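Local structure of TATA-box-binding protein (Methanococcus jannaschii, 2Z8U) at residues 140-145 with 149-154; 111-116 with 173-178; 26-31 with 96-101. The protein probably binds the TATA-box promoter element as a general initiation factor and so supports transcription of archaeal genes by RNA polymerase. All blocks are in the same frame, centred on the assembly; numbering follows the deposited sequence.

Contact 1: residues 140-145 with 149-154; sequences GLVYRL and KVVVLI
Leu145 and Val150 lie side by side and point the same way, CB of Leu145 resting 3.7 Å from CG2 of Val150. With CG1 of Val150 beside its backbone N (chi1 -64°), CG2 falls in the crowded position between N and the carbonyl carbon, where it meets CD1 of Leu145 too. Tyr143 leaves from the same face and meets Val152 through its base: CB to CB is 4.1 Å. Its ring runs on past the strands, with Ile154 CD1 approaching obliquely, and its hydroxyl is hydrogen-bonded to Thr181 OG1. Farther along, CD2 of Leu141 reaches CD1 of Ile154 at 4.1 Å, again with both side chains running alongside each other. Helices 121-127 and 168-183 cover this side.

The two strands form a beta hairpin in the second repeat's half of the TBP saddle, antiparallel with 160° between their directions. Tyr143 and Val152 make a hydrogen-bonded pair, with Val152 N to Tyr143 O at 2.7 Å; Leu141 and Ile154 make another, with Leu141 N to Ile154 O at 2.8 Å.

Val142, Arg144, Val151 and Leu153 occupy the other face, the concave one that contacts DNA in related TBPs. Val142 splits its branches: it lies alongside Leu153, CG2 to Leu153 CD2 3.9 Å, while CG1 meets Val151 CG1, those two side chains crossing at a slant. Arg144 goes out extended, CG anti to the backbone N (chi1 -167°), and its CG passes 3.7 Å from Val150 O. A water joins Arg144 NE to the same carbonyl through two weak bonds. A second subunit packs on this face, where its Arg144 donates through NH1 to the Lys149 carbonyl of the hairpin.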
ATOM      1  N   GLY B 140     -20.437 -20.556   0.131  1.00 41.95           N
ATOM      2  CA  GLY B 140     -20.280 -20.252   1.559  1.00 40.45           C
ATOM      3  C   GLY B 140     -19.866 -18.816   1.806  1.00 39.66           C
ATOM      4  O   GLY B 140     -19.338 -18.139   0.910  1.00 39.63           O
ATOM      5  N   LEU B 141     -20.149 -18.353   3.016  1.00 37.65           N
ATOM      6  CA  LEU B 141     -19.728 -17.064   3.494  1.00 36.88           C
ATOM      7  C   LEU B 141     -18.452 -17.211   4.357  1.00 37.10           C
ATOM      8  O   LEU B 141     -18.357 -18.129   5.194  1.00 36.28           O
ATOM      9  CB  LEU B 141     -20.866 -16.478   4.326  1.00 36.74           C
ATOM     10  CG  LEU B 141     -20.661 -15.129   4.999  1.00 35.72           C
ATOM     11  CD1 LEU B 141     -21.932 -14.340   4.924  1.00 36.92           C
ATOM     12  CD2 LEU B 141     -20.222 -15.318   6.434  1.00 33.35           C
ATOM     13  N   VAL B 142     -17.490 -16.311   4.144  1.00 37.41           N
ATOM     14  CA  VAL B 142     -16.224 -16.324   4.876  1.00 37.68           C
ATOM     15  C   VAL B 142     -16.268 -15.298   6.003  1.00 38.40           C
ATOM     16  O   VAL B 142     -16.629 -14.138   5.817  1.00 36.98           O
ATOM     17  CB  VAL B 142     -14.995 -16.105   3.949  1.00 38.24           C
ATOM     18  CG1 VAL B 142     -13.686 -16.187   4.735  1.00 37.49           C
ATOM     19  CG2 VAL B 142     -14.993 -17.141   2.817  1.00 37.58           C
ATOM     20  N   TYR B 143     -15.896 -15.757   7.188  1.00 39.12           N
ATOM     21  CA  TYR B 143     -15.997 -14.963   8.382  1.00 40.42           C
ATOM     22  C   TYR B 143     -14.714 -15.174   9.188  1.00 41.00           C
ATOM     23  O   TYR B 143     -14.425 -16.280   9.622  1.00 40.95           O
ATOM     24  CB  TYR B 143     -17.231 -15.461   9.146  1.00 41.70           C
ATOM     25  CG  TYR B 143     -17.579 -14.762  10.431  1.00 42.68           C
ATOM     26  CD1 TYR B 143     -18.268 -15.448  11.437  1.00 43.91           C
ATOM     27  CD2 TYR B 143     -17.237 -13.433  10.651  1.00 42.58           C
ATOM     28  CE1 TYR B 143     -18.612 -14.817  12.621  1.00 45.53           C
ATOM     29  CE2 TYR B 143     -17.577 -12.797  11.829  1.00 44.67           C
ATOM     30  CZ  TYR B 143     -18.270 -13.495  12.805  1.00 44.41           C
ATOM     31  OH  TYR B 143     -18.608 -12.865  13.980  1.00 45.58           O
ATOM     32  N   ARG B 144     -13.938 -14.124   9.380  1.00 41.02           N
ATOM     33  CA  ARG B 144     -12.719 -14.257  10.170  1.00 42.46           C
ATOM     34  C   ARG B 144     -12.942 -13.813  11.619  1.00 43.10           C
ATOM     35  O   ARG B 144     -13.510 -12.743  11.863  1.00 44.29           O
ATOM     36  CB  ARG B 144     -11.566 -13.497   9.498  1.00 41.87           C
ATOM     37  CG  ARG B 144     -10.191 -13.834  10.064  1.00 42.73           C
ATOM     38  CD  ARG B 144      -9.113 -13.525   9.048  1.00 42.13           C
ATOM     39  NE  ARG B 144      -7.750 -13.663   9.570  1.00 42.99           N
ATOM     40  CZ  ARG B 144      -6.652 -13.542   8.825  1.00 44.01           C
ATOM     41  NH1 ARG B 144      -6.762 -13.285   7.529  1.00 41.60           N
ATOM     42  NH2 ARG B 144      -5.433 -13.652   9.374  1.00 45.86           N
ATOM     43  N   LEU B 145     -12.516 -14.632  12.581  1.00 43.26           N
ATOM     44  CA  LEU B 145     -12.563 -14.239  13.997  1.00 44.10           C
ATOM     45  C   LEU B 145     -11.166 -13.911  14.526  1.00 44.62           C
ATOM     46  O   LEU B 145     -10.179 -14.498  14.083  1.00 45.51           O
ATOM     47  CB  LEU B 145     -13.193 -15.335  14.863  1.00 44.45           C
ATOM     48  CG  LEU B 145     -14.685 -15.683  14.783  1.00 44.54           C
ATOM     49  CD1 LEU B 145     -15.037 -16.680  15.900  1.00 44.69           C
ATOM     50  CD2 LEU B 145     -15.550 -14.437  14.891  1.00 44.87           C
ATOM     51  N   LYS B 149      -8.373 -16.942  17.062  1.00 36.48           N
ATOM     52  CA  LYS B 149      -7.943 -16.557  15.719  1.00 35.57           C
ATOM     53  C   LYS B 149      -8.266 -17.697  14.769  1.00 34.43           C
ATOM     54  O   LYS B 149      -7.480 -18.635  14.621  1.00 33.67           O
ATOM     55  CB  LYS B 149      -6.446 -16.243  15.719  1.00 35.86           C
ATOM     56  CG  LYS B 149      -5.862 -15.946  14.346  1.00 37.04           C
ATOM     57  CD  LYS B 149      -4.333 -15.873  14.417  1.00 37.69           C
ATOM     58  CE  LYS B 149      -3.745 -15.752  13.009  1.00 36.88           C
ATOM     59  NZ  LYS B 149      -2.258 -15.894  13.043  1.00 37.39           N
ATOM     60  N   VAL B 150      -9.448 -17.630  14.156  1.00 33.58           N
ATOM     61  CA  VAL B 150      -9.933 -18.699  13.281  1.00 32.08           C
ATOM     62  C   VAL B 150     -10.564 -18.142  12.010  1.00 32.52           C
ATOM     63  O   VAL B 150     -10.907 -16.967  11.944  1.00 31.98           O
ATOM     64  CB  VAL B 150     -10.941 -19.629  13.998  1.00 32.59           C
ATOM     65  CG1 VAL B 150     -10.254 -20.356  15.168  1.00 30.51           C
ATOM     66  CG2 VAL B 150     -12.149 -18.863  14.478  1.00 31.12           C
ATOM     67  N   VAL B 151     -10.706 -18.999  11.007  1.00 32.67           N
ATOM     68  CA  VAL B 151     -11.437 -18.670   9.798  1.00 33.78           C
ATOM     69  C   VAL B 151     -12.638 -19.553   9.779  1.00 34.89           C
ATOM     70  O   VAL B 151     -12.527 -20.771   9.964  1.00 35.19           O
ATOM     71  CB  VAL B 151     -10.595 -18.876   8.508  1.00 33.46           C
ATOM     72  CG1 VAL B 151     -11.486 -18.713   7.235  1.00 33.33           C
ATOM     73  CG2 VAL B 151      -9.473 -17.895   8.493  1.00 33.60           C
ATOM     74  N   VAL B 152     -13.803 -18.942   9.592  1.00 35.00           N
ATOM     75  CA  VAL B 152     -15.072 -19.687   9.607  1.00 35.57           C
ATOM     76  C   VAL B 152     -15.710 -19.627   8.218  1.00 35.82           C
ATOM     77  O   VAL B 152     -15.678 -18.588   7.571  1.00 35.59           O
ATOM     78  CB  VAL B 152     -16.052 -19.106  10.652  1.00 35.71           C
ATOM     79  CG1 VAL B 152     -17.364 -19.928  10.696  1.00 36.61           C
ATOM     80  CG2 VAL B 152     -15.394 -19.071  12.052  1.00 35.38           C
ATOM     81  N   LEU B 153     -16.221 -20.755   7.754  1.00 35.47           N
ATOM     82  CA  LEU B 153     -17.031 -20.789   6.544  1.00 36.19           C
ATOM     83  C   LEU B 153     -18.427 -21.254   6.921  1.00 35.21           C
ATOM     84  O   LEU B 153     -18.594 -22.281   7.595  1.00 36.43           O
ATOM     85  CB  LEU B 153     -16.437 -21.734   5.503  1.00 35.03           C
ATOM     86  CG  LEU B 153     -14.911 -21.748   5.364  1.00 38.85           C
ATOM     87  CD1 LEU B 153     -14.504 -22.935   4.513  1.00 40.54           C
ATOM     88  CD2 LEU B 153     -14.416 -20.450   4.753  1.00 37.28           C
ATOM     89  N   ILE B 154     -19.421 -20.491   6.506  1.00 33.85           N
ATOM     90  CA  ILE B 154     -20.810 -20.810   6.801  1.00 33.57           C
ATOM     91  C   ILE B 154     -21.533 -21.075   5.495  1.00 33.70           C
ATOM     92  O   ILE B 154     -21.502 -20.231   4.591  1.00 33.26           O
ATOM     93  CB  ILE B 154     -21.512 -19.637   7.518  1.00 33.51           C
ATOM     94  CG1 ILE B 154     -20.765 -19.263   8.811  1.00 34.40           C
ATOM     95  CG2 ILE B 154     -22.982 -20.016   7.782  1.00 31.35           C
ATOM     96  CD1 ILE B 154     -21.205 -17.942   9.464  1.00 34.30           C
TER
HETATM   97  O   HOH W   1      -7.974 -16.043  11.480  1.00 45.49           O

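Contact 2: residues 111-116 with 173-178; sequences ATADLG and RALKKI
Leu175 has more surface buried here than any other residue of the contact, and it touches through a single branch. Its CG stands anti to the backbone N (chi1 -178°), carrying the side chain off the helix toward the strand, where CD1 meets the CB methyl of Ala113 at 3.7 Å. Ala113 faces the helix directly, and that short methyl is all its side chain offers to Leu175. Ile13 packs on Leu175 as well.

Leu115, just past the end of the strand, does not start out aimed at the helix; the end of its side chain brings it there. CD2 comes 4.1 Å from CG2 of Ile178, the two side chains crossing at about a right angle. Leu179 and Ile182, farther along the same helix, also touch Leu115, while Val160 meets it from strand 159-163. The junction between the segments is wholly apolar, with no hydrogen bond across it, and all four touching residues are buried. Leu175 thus meets the strand and Ile178 the turn after it, part of the packing of helix 168-183 against the sheet that forms the convex back of the TBP saddle.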
ATOM      1  N   ALA B 111     -12.864 -28.110  12.341  1.00 25.33           N
ATOM      2  CA  ALA B 111     -14.026 -28.497  13.126  1.00 23.91           C
ATOM      3  C   ALA B 111     -15.252 -28.151  12.290  1.00 24.28           C
ATOM      4  O   ALA B 111     -15.255 -27.165  11.522  1.00 21.16           O
ATOM      5  CB  ALA B 111     -14.068 -27.745  14.421  1.00 23.79           C
ATOM      6  N   THR B 112     -16.293 -28.967  12.446  1.00 23.92           N
ATOM      7  CA  THR B 112     -17.572 -28.706  11.799  1.00 24.75           C
ATOM      8  C   THR B 112     -18.699 -28.702  12.835  1.00 24.60           C
ATOM      9  O   THR B 112     -18.602 -29.320  13.925  1.00 23.57           O
ATOM     10  CB  THR B 112     -17.891 -29.740  10.687  1.00 24.97           C
ATOM     11  OG1 THR B 112     -17.966 -31.063  11.253  1.00 27.14           O
ATOM     12  CG2 THR B 112     -16.806 -29.717   9.574  1.00 27.01           C
ATOM     13  N   ALA B 113     -19.756 -27.966  12.490  1.00 23.74           N
ATOM     14  CA  ALA B 113     -20.953 -27.918  13.300  1.00 24.25           C
ATOM     15  C   ALA B 113     -22.136 -27.584  12.390  1.00 24.36           C
ATOM     16  O   ALA B 113     -21.972 -27.252  11.226  1.00 24.58           O
ATOM     17  CB  ALA B 113     -20.809 -26.911  14.418  1.00 23.17           C
ATOM     18  N   ASP B 114     -23.340 -27.721  12.915  1.00 25.78           N
ATOM     19  CA  ASP B 114     -24.508 -27.395  12.124  1.00 25.65           C
ATOM     20  C   ASP B 114     -25.300 -26.369  12.893  1.00 25.85           C
ATOM     21  O   ASP B 114     -25.544 -26.536  14.093  1.00 25.87           O
ATOM     22  CB  ASP B 114     -25.323 -28.653  11.803  1.00 26.12           C
ATOM     23  CG  ASP B 114     -24.759 -29.413  10.611  1.00 26.63           C
ATOM     24  OD1 ASP B 114     -25.014 -29.023   9.465  1.00 27.65           O
ATOM     25  OD2 ASP B 114     -24.052 -30.408  10.804  1.00 30.45           O
ATOM     26  N   LEU B 115     -25.637 -25.271  12.216  1.00 25.30           N
ATOM     27  CA  LEU B 115     -26.329 -24.158  12.878  1.00 26.35           C
ATOM     28  C   LEU B 115     -27.736 -24.542  13.357  1.00 25.65           C
ATOM     29  O   LEU B 115     -28.228 -23.971  14.321  1.00 25.68           O
ATOM     30  CB  LEU B 115     -26.434 -22.950  11.949  1.00 27.10           C
ATOM     31  CG  LEU B 115     -25.169 -22.141  11.606  1.00 28.05           C
ATOM     32  CD1 LEU B 115     -25.563 -21.004  10.665  1.00 29.86           C
ATOM     33  CD2 LEU B 115     -24.476 -21.599  12.858  1.00 29.22           C
ATOM     34  N   GLY B 116     -28.371 -25.495  12.676  1.00 25.79           N
ATOM     35  CA  GLY B 116     -29.781 -25.859  12.985  1.00 25.83           C
ATOM     36  C   GLY B 116     -30.771 -25.027  12.182  1.00 26.31           C
ATOM     37  O   GLY B 116     -32.003 -25.296  12.182  1.00 24.35           O
ATOM     38  N   ARG B 173     -15.439 -22.301  21.830  1.00 35.07           N
ATOM     39  CA  ARG B 173     -15.493 -20.842  22.007  1.00 35.99           C
ATOM     40  C   ARG B 173     -15.847 -20.113  20.707  1.00 35.75           C
ATOM     41  O   ARG B 173     -16.575 -19.113  20.719  1.00 35.51           O
ATOM     42  CB  ARG B 173     -14.146 -20.327  22.509  1.00 35.74           C
ATOM     43  CG  ARG B 173     -13.699 -20.892  23.846  1.00 37.85           C
ATOM     44  CD  ARG B 173     -12.345 -20.304  24.276  1.00 38.18           C
ATOM     45  NE  ARG B 173     -12.282 -18.863  24.047  1.00 42.00           N
ATOM     46  CZ  ARG B 173     -11.321 -18.232  23.374  1.00 43.77           C
ATOM     47  NH1 ARG B 173     -10.290 -18.899  22.859  1.00 44.91           N
ATOM     48  NH2 ARG B 173     -11.387 -16.918  23.221  1.00 44.36           N
ATOM     49  N   ALA B 174     -15.299 -20.610  19.595  1.00 35.70           N
ATOM     50  CA  ALA B 174     -15.627 -20.127  18.263  1.00 34.92           C
ATOM     51  C   ALA B 174     -17.101 -20.366  17.916  1.00 34.94           C
ATOM     52  O   ALA B 174     -17.790 -19.452  17.438  1.00 34.11           O
ATOM     53  CB  ALA B 174     -14.727 -20.803  17.238  1.00 35.33           C
ATOM     54  N   LEU B 175     -17.582 -21.590  18.153  1.00 34.76           N
ATOM     55  CA  LEU B 175     -18.998 -21.917  17.913  1.00 34.83           C
ATOM     56  C   LEU B 175     -19.973 -20.997  18.661  1.00 34.86           C
ATOM     57  O   LEU B 175     -20.911 -20.489  18.049  1.00 34.96           O
ATOM     58  CB  LEU B 175     -19.306 -23.397  18.179  1.00 34.93           C
ATOM     59  CG  LEU B 175     -20.747 -23.864  17.907  1.00 34.59           C
ATOM     60  CD1 LEU B 175     -21.038 -23.775  16.408  1.00 36.64           C
ATOM     61  CD2 LEU B 175     -20.943 -25.280  18.419  1.00 35.56           C
ATOM     62  N   LYS B 176     -19.739 -20.759  19.954  1.00 35.10           N
ATOM     63  CA  LYS B 176     -20.591 -19.839  20.736  1.00 35.90           C
ATOM     64  C   LYS B 176     -20.680 -18.460  20.065  1.00 36.51           C
ATOM     65  O   LYS B 176     -21.767 -17.896  19.934  1.00 36.53           O
ATOM     66  CB  LYS B 176     -20.106 -19.728  22.193  1.00 35.87           C
ATOM     67  CG  LYS B 176     -20.784 -18.634  23.040  1.00 36.32           C
ATOM     68  CD  LYS B 176     -22.006 -19.150  23.798  1.00 37.99           C
ATOM     69  CE  LYS B 176     -22.959 -18.034  24.284  1.00 38.22           C
ATOM     70  NZ  LYS B 176     -22.288 -16.850  24.888  1.00 39.80           N
ATOM     71  N   LYS B 177     -19.537 -17.942  19.619  1.00 37.02           N
ATOM     72  CA  LYS B 177     -19.485 -16.637  18.953  1.00 38.04           C
ATOM     73  C   LYS B 177     -20.202 -16.603  17.610  1.00 37.92           C
ATOM     74  O   LYS B 177     -20.937 -15.663  17.333  1.00 37.86           O
ATOM     75  CB  LYS B 177     -18.045 -16.145  18.816  1.00 38.56           C
ATOM     76  CG  LYS B 177     -17.558 -15.448  20.074  1.00 40.66           C
ATOM     77  CD  LYS B 177     -16.050 -15.513  20.210  1.00 43.75           C
ATOM     78  CE  LYS B 177     -15.575 -14.792  21.468  1.00 44.62           C
ATOM     79  NZ  LYS B 177     -15.371 -13.335  21.221  1.00 45.57           N
ATOM     80  N   ILE B 178     -20.009 -17.636  16.792  1.00 37.78           N
ATOM     81  CA  ILE B 178     -20.735 -17.756  15.517  1.00 37.74           C
ATOM     82  C   ILE B 178     -22.259 -17.790  15.768  1.00 38.01           C
ATOM     83  O   ILE B 178     -23.010 -16.998  15.200  1.00 38.14           O
ATOM     84  CB  ILE B 178     -20.266 -18.990  14.746  1.00 37.55           C
ATOM     85  CG1 ILE B 178     -18.788 -18.824  14.365  1.00 36.94           C
ATOM     86  CG2 ILE B 178     -21.133 -19.246  13.514  1.00 37.77           C
ATOM     87  CD1 ILE B 178     -18.037 -20.142  14.193  1.00 36.03           C
TER

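Contact 3: residues 26-31 with 96-101; sequences DNIDLE and IDVIEN
Ile28 meets the one flat group touched across this contact, the peptide carbonyl of Asp97, with a methyl: CD1 stands 4.2 Å from Asp97 O, out beyond the oxygen and not over the face of the group. No aromatic ring takes part, and nothing stacks. The other flat groups nearby are the carboxylates of Asp26 and Asp97, which stay apart, OD2 of Asp26 lying 5.2 Å from OD2 of Asp97.

The rest of the touching is aliphatic and depends on the two branches of Ile28. CG2 goes to CG2 of Ile96, methyl to methyl, at 4.4 Å. CD1, besides passing the carbonyl, reaches CG1 of Val98 at 4.3 Å. A chi2 of -102°, well away from a staggered value, swings CD1 to where it meets both. Ile28 therefore bridges two residues that flank Asp97, and the three apolar side chains make a small patch next to the exposed acid.

The patch continues into two helices. Ile28 packs on Val33 and Ile96 on Ile36, both in helix 30-36, while Ile96 also joins Val98 against Leu91 of helix 77-94, where Val98 touches Ile88 too. Asp29 is the N-cap of helix 30-36, its OD1 accepting a hydrogen bond from the backbone N of Glu32. The contact thus lays the linker between the two TBP repeats over the start of the first repeat's short helix.

With no hydrogen bond or salt bridge between the segments and only 163 Å² buried, the join rests on van der Waals contact and the hydrophobic effect. The like charges of Asp26 and Asp97 probably add a mild repulsion beside the apolar patch, weakened by the solvent to which both are exposed.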
ATOM      1  N   ASP B  26      17.670 -34.866  15.320  1.00 41.01           N
ATOM      2  CA  ASP B  26      18.519 -33.654  15.239  1.00 42.71           C
ATOM      3  C   ASP B  26      19.185 -33.335  13.890  1.00 42.88           C
ATOM      4  O   ASP B  26      19.509 -32.163  13.616  1.00 44.83           O
ATOM      5  CB  ASP B  26      19.652 -33.728  16.287  1.00 44.13           C
ATOM      6  CG  ASP B  26      19.133 -33.845  17.734  1.00 48.48           C
ATOM      7  OD1 ASP B  26      18.214 -33.084  18.144  1.00 51.03           O
ATOM      8  OD2 ASP B  26      19.690 -34.694  18.477  1.00 53.59           O
ATOM      9  N   ASN B  27      19.473 -34.361  13.102  1.00 41.56           N
ATOM     10  CA  ASN B  27      20.268 -34.217  11.884  1.00 41.32           C
ATOM     11  C   ASN B  27      20.041 -35.510  11.117  1.00 40.26           C
ATOM     12  O   ASN B  27      20.952 -36.324  10.938  1.00 39.51           O
ATOM     13  CB  ASN B  27      21.758 -33.980  12.239  1.00 41.52           C
ATOM     14  CG  ASN B  27      22.689 -33.973  11.023  1.00 43.39           C
ATOM     15  OD1 ASN B  27      22.315 -33.578   9.914  1.00 44.88           O
ATOM     16  ND2 ASN B  27      23.926 -34.408  11.246  1.00 42.23           N
ATOM     17  N   ILE B  28      18.800 -35.659  10.669  1.00 38.47           N
ATOM     18  CA  ILE B  28      18.255 -36.905  10.142  1.00 37.94           C
ATOM     19  C   ILE B  28      18.724 -37.104   8.706  1.00 36.52           C
ATOM     20  O   ILE B  28      18.628 -36.196   7.877  1.00 36.37           O
ATOM     21  CB  ILE B  28      16.689 -36.889  10.152  1.00 37.41           C
ATOM     22  CG1 ILE B  28      16.114 -36.349  11.484  1.00 40.17           C
ATOM     23  CG2 ILE B  28      16.124 -38.273   9.755  1.00 38.29           C
ATOM     24  CD1 ILE B  28      15.596 -37.398  12.476  1.00 44.78           C
ATOM     25  N   ASP B  29      19.244 -38.293   8.423  1.00 36.14           N
ATOM     26  CA  ASP B  29      19.730 -38.613   7.085  1.00 35.55           C
ATOM     27  C   ASP B  29      18.522 -39.009   6.256  1.00 33.80           C
ATOM     28  O   ASP B  29      18.091 -40.147   6.304  1.00 33.64           O
ATOM     29  CB  ASP B  29      20.766 -39.747   7.203  1.00 35.63           C
ATOM     30  CG  ASP B  29      21.320 -40.228   5.875  1.00 37.57           C
ATOM     31  OD1 ASP B  29      20.797 -39.915   4.777  1.00 39.67           O
ATOM     32  OD2 ASP B  29      22.345 -40.942   5.959  1.00 37.80           O
ATOM     33  N   LEU B  30      17.984 -38.073   5.479  1.00 33.25           N
ATOM     34  CA  LEU B  30      16.757 -38.349   4.687  1.00 32.71           C
ATOM     35  C   LEU B  30      16.932 -39.368   3.546  1.00 32.60           C
ATOM     36  O   LEU B  30      15.968 -40.047   3.173  1.00 31.67           O
ATOM     37  CB  LEU B  30      16.164 -37.034   4.149  1.00 33.54           C
ATOM     38  CG  LEU B  30      15.715 -36.044   5.241  1.00 33.51           C
ATOM     39  CD1 LEU B  30      15.167 -34.787   4.611  1.00 34.53           C
ATOM     40  CD2 LEU B  30      14.672 -36.687   6.188  1.00 34.81           C
ATOM     41  N   GLU B  31      18.138 -39.469   2.987  1.00 32.29           N
ATOM     42  CA  GLU B  31      18.411 -40.523   2.002  1.00 33.65           C
ATOM     43  C   GLU B  31      18.165 -41.940   2.589  1.00 32.70           C
ATOM     44  O   GLU B  31      17.556 -42.790   1.939  1.00 32.93           O
ATOM     45  CB  GLU B  31      19.814 -40.399   1.402  1.00 33.56           C
ATOM     46  CG  GLU B  31      20.157 -41.562   0.438  1.00 36.44           C
ATOM     47  CD  GLU B  31      21.485 -41.409  -0.275  1.00 37.12           C
ATOM     48  OE1 GLU B  31      22.275 -40.506   0.105  1.00 41.72           O
ATOM     49  OE2 GLU B  31      21.736 -42.193  -1.227  1.00 41.20           O
ATOM     50  N   ILE B  96      18.561 -45.586  12.588  1.00 37.69           N
ATOM     51  CA  ILE B  96      18.554 -44.127  12.470  1.00 39.69           C
ATOM     52  C   ILE B  96      18.236 -43.530  13.818  1.00 40.20           C
ATOM     53  O   ILE B  96      17.269 -43.925  14.484  1.00 40.29           O
ATOM     54  CB  ILE B  96      17.567 -43.612  11.375  1.00 39.89           C
ATOM     55  CG1 ILE B  96      18.090 -43.989   9.987  1.00 41.15           C
ATOM     56  CG2 ILE B  96      17.442 -42.094  11.458  1.00 40.07           C
ATOM     57  CD1 ILE B  96      17.026 -44.318   8.935  1.00 42.40           C
ATOM     58  N   ASP B  97      19.065 -42.587  14.236  1.00 40.55           N
ATOM     59  CA  ASP B  97      18.943 -42.009  15.545  1.00 41.09           C
ATOM     60  C   ASP B  97      17.698 -41.114  15.653  1.00 40.84           C
ATOM     61  O   ASP B  97      17.640 -40.074  15.004  1.00 41.36           O
ATOM     62  CB  ASP B  97      20.176 -41.189  15.872  1.00 41.60           C
ATOM     63  CG  ASP B  97      20.201 -40.758  17.311  1.00 44.40           C
ATOM     64  OD1 ASP B  97      19.631 -41.488  18.149  1.00 46.92           O
ATOM     65  OD2 ASP B  97      20.774 -39.687  17.610  1.00 49.79           O
ATOM     66  N   VAL B  98      16.737 -41.532  16.482  1.00 40.54           N
ATOM     67  CA  VAL B  98      15.458 -40.805  16.668  1.00 40.51           C
ATOM     68  C   VAL B  98      15.050 -40.699  18.130  1.00 40.27           C
ATOM     69  O   VAL B  98      15.486 -41.483  18.968  1.00 40.60           O
ATOM     70  CB  VAL B  98      14.279 -41.395  15.807  1.00 40.54           C
ATOM     71  CG1 VAL B  98      14.493 -41.143  14.328  1.00 42.13           C
ATOM     72  CG2 VAL B  98      14.092 -42.868  16.068  1.00 41.35           C
ATOM     73  N   ILE B  99      14.237 -39.687  18.443  1.00 40.04           N
ATOM     74  CA  ILE B  99      13.656 -39.506  19.761  1.00 40.32           C
ATOM     75  C   ILE B  99      12.435 -40.427  19.770  1.00 40.19           C
ATOM     76  O   ILE B  99      11.606 -40.336  18.876  1.00 39.62           O
ATOM     77  CB  ILE B  99      13.196 -38.011  19.951  1.00 39.90           C
ATOM     78  CG1 ILE B  99      14.413 -37.068  19.938  1.00 41.74           C
ATOM     79  CG2 ILE B  99      12.342 -37.805  21.233  1.00 40.87           C
ATOM     80  CD1 ILE B  99      14.051 -35.560  19.943  1.00 41.65           C
ATOM     81  N   GLU B 100      12.321 -41.300  20.768  1.00 40.09           N
ATOM     82  CA  GLU B 100      11.205 -42.260  20.815  1.00 40.37           C
ATOM     83  C   GLU B 100       9.942 -41.737  21.475  1.00 40.29           C
ATOM     84  O   GLU B 100       8.854 -42.306  21.278  1.00 40.41           O
ATOM     85  CB  GLU B 100      11.631 -43.532  21.538  1.00 41.34           C
ATOM     86  CG  GLU B 100      12.493 -44.434  20.688  1.00 44.01           C
ATOM     87  CD  GLU B 100      12.605 -45.795  21.292  1.00 50.16           C
ATOM     88  OE1 GLU B 100      11.588 -46.531  21.289  1.00 52.33           O
ATOM     89  OE2 GLU B 100      13.707 -46.120  21.780  1.00 52.61           O
ATOM     90  N   ASN B 101      10.095 -40.679  22.274  1.00 38.26           N
ATOM     91  CA  ASN B 101       8.982 -40.088  23.003  1.00 38.16           C
ATOM     92  C   ASN B 101       8.680 -38.620  22.672  1.00 36.69           C
ATOM     93  O   ASN B 101       8.615 -37.797  23.610  1.00 35.78           O
ATOM     94  CB  ASN B 101       9.217 -40.225  24.509  1.00 37.59           C
ATOM     95  CG  ASN B 101      10.543 -39.588  24.973  1.00 39.71           C
ATOM     96  OD1 ASN B 101      11.498 -39.426  24.187  1.00 40.26           O
ATOM     97  ND2 ASN B 101      10.606 -39.233  26.266  1.00 39.42           N
TER

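How the contacts relate
From the N terminus, contact 3 comes first: 26-31 is met by 96-101, closing a loop that takes in most of the first repeat and bringing the linker back to it. Contact 2 then opens at 111-116 and closes at 173-178, and contact 1, the hairpin of 140-145 and 149-154, is nested inside that loop. Contacts 1 and 2 share one core: Val152 CG2 packs on Ile178 CD1 at 3.6 Å, and Ile154 touches Leu115, joining hairpin, helix 168-183 and the turn that follows strand 105-114. Contact 3 lies on the opposite side of the chain's centre, its own centre about 38 Å from that of contact 1, in the saddle's other half.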